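Local structure of inner membrane lipoprotein SadB (Salmonella enterica, 4C47) at residues A[13-16]-A[17-21]. The protein is a trimeric inner-membrane lipoprotein required for proper surface expression of the trimeric autotransporter adhesin SadA and could take a direct part in its biogenesis. Sequence-based numbering, arbitrary orientation.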
# COMPACT_ATOMS: atom_id res chain seq x y z
N GLU A 13 -66.77 -9.56 -22.75
CA GLU A 13 -65.93 -8.62 -22.02
C GLU A 13 -64.98 -9.37 -21.09
O GLU A 13 -63.76 -9.15 -21.11
CB GLU A 13 -66.79 -7.64 -21.22
CG GLU A 13 -67.67 -6.72 -22.06
CD GLU A 13 -67.03 -5.38 -22.35
OE1 GLU A 13 -65.88 -5.15 -21.91
OE2 GLU A 13 -67.67 -4.55 -23.03
N MET A 14 -65.54 -10.26 -20.27
CA MET A 14 -64.75 -11.06 -19.35
C MET A 14 -63.67 -11.88 -20.05
O MET A 14 -62.53 -11.95 -19.59
CB MET A 14 -65.64 -11.99 -18.53
CG MET A 14 -66.31 -11.32 -17.34
SD MET A 14 -67.44 -12.43 -16.49
CE MET A 14 -66.45 -13.93 -16.45
N LYS A 15 -64.02 -12.51 -21.17
CA LYS A 15 -63.07 -13.29 -21.95
C LYS A 15 -61.93 -12.42 -22.45
O LYS A 15 -60.76 -12.83 -22.45
CB LYS A 15 -63.77 -13.97 -23.13
CG LYS A 15 -62.86 -14.83 -23.99
CD LYS A 15 -63.65 -15.60 -25.05
CE LYS A 15 -62.72 -16.41 -25.94
NZ LYS A 15 -61.83 -17.32 -25.17
N GLU A 16 -62.26 -11.20 -22.87
CA GLU A 16 -61.25 -10.27 -23.35
C GLU A 16 -60.28 -9.89 -22.22
O GLU A 16 -59.05 -9.95 -22.39
CB GLU A 16 -61.90 -9.02 -23.95
CG GLU A 16 -61.42 -8.71 -25.37
CD GLU A 16 -61.45 -9.92 -26.28
OE1 GLU A 16 -62.49 -10.63 -26.30
OE2 GLU A 16 -60.44 -10.17 -26.97
N GLN A 17 -60.84 -9.53 -21.06
CA GLN A 17 -60.00 -9.20 -19.91
C GLN A 17 -59.16 -10.39 -19.47
O GLN A 17 -58.05 -10.23 -18.95
CB GLN A 17 -60.84 -8.69 -18.74
CG GLN A 17 -60.02 -8.00 -17.66
CD GLN A 17 -60.79 -7.78 -16.37
OE1 GLN A 17 -62.01 -7.90 -16.33
NE2 GLN A 17 -60.07 -7.46 -15.30
N GLN A 18 -59.68 -11.60 -19.70
CA GLN A 18 -58.96 -12.82 -19.37
C GLN A 18 -57.77 -13.03 -20.30
O GLN A 18 -56.69 -13.42 -19.85
CB GLN A 18 -59.89 -14.03 -19.41
CG GLN A 18 -59.24 -15.32 -18.92
CD GLN A 18 -60.25 -16.39 -18.57
OE1 GLN A 18 -60.54 -17.27 -19.38
NE2 GLN A 18 -60.79 -16.33 -17.36
N LYS A 19 -57.96 -12.76 -21.59
CA LYS A 19 -56.86 -12.83 -22.54
C LYS A 19 -55.77 -11.82 -22.17
O LYS A 19 -54.57 -12.13 -22.18
CB LYS A 19 -57.35 -12.56 -23.96
CG LYS A 19 -58.07 -13.73 -24.61
CD LYS A 19 -58.48 -13.38 -26.03
CE LYS A 19 -59.11 -14.56 -26.74
NZ LYS A 19 -59.51 -14.20 -28.13
N GLU A 20 -56.21 -10.61 -21.84
CA GLU A 20 -55.31 -9.56 -21.38
C GLU A 20 -54.49 -10.04 -20.18
O GLU A 20 -53.25 -9.90 -20.15
CB GLU A 20 -56.13 -8.31 -21.02
CG GLU A 20 -55.40 -7.00 -21.23
CD GLU A 20 -56.36 -5.83 -21.34
OE1 GLU A 20 -57.58 -6.06 -21.49
OE2 GLU A 20 -55.89 -4.67 -21.29
N GLN A 21 -55.18 -10.62 -19.21
CA GLN A 21 -54.53 -11.18 -18.03
C GLN A 21 -53.53 -12.27 -18.40
O GLN A 21 -52.48 -12.39 -17.78
CB GLN A 21 -55.56 -11.73 -17.04
CG GLN A 21 -56.28 -10.65 -16.25
CD GLN A 21 -57.31 -11.22 -15.29
OE1 GLN A 21 -57.77 -12.35 -15.45
NE2 GLN A 21 -57.68 -10.44 -14.29
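Lys19 reaches back along the outer face of one helical turn to meet both Lys15 and Glu16. Its chain is fully extended beyond CG, and chi1 of -77° swings Lys19 CG to the backbone N side, 3.6 Å from Lys15 O. From there its CD passes 3.9 Å from OE2 of Glu16. The charged ends stay further apart, with Lys19 NZ 4.3 Å from Glu16 OE2, probably a loose attraction short of a salt bridge. Glu16 turns its carboxylate toward this lysine through a bend at chi2 (48°). On the other flank the methylenes of Lys15 and Lys19 cross at CE, 4.1 Å apart, while Lys15, straight as far as CE, bends at its last torsion and brings NZ in toward Lys19; Lys15 NZ and Lys19 NZ lie 4.9 Å apart, a repulsion that the Glu16 carboxylate, close to Lys19 alone, probably eases in part. Long, flexible charged chains suit this surface, packing by their methylenes with ends near water. Beneath them runs regular i to i+4 bonding, such as Glu20 N to Glu16 O (3.0 Å, 169° at the hydrogen). Met14 and Gln21 face inward and pack on their counterparts in both other subunits, Gln18 on Gln18 of the second and Gln17 of the third; Gln21 NE2 bonds to Gln18 O of the second subunit, giving this coiled coil a partly polar core. Gln17 NE2, at the edge of this core, donates a hydrogen bond to Glu22 OE1 of the second subunit. All of this lies near the N-terminal end of helix 8-71, the stalk leading to the C-terminal beta-sandwich.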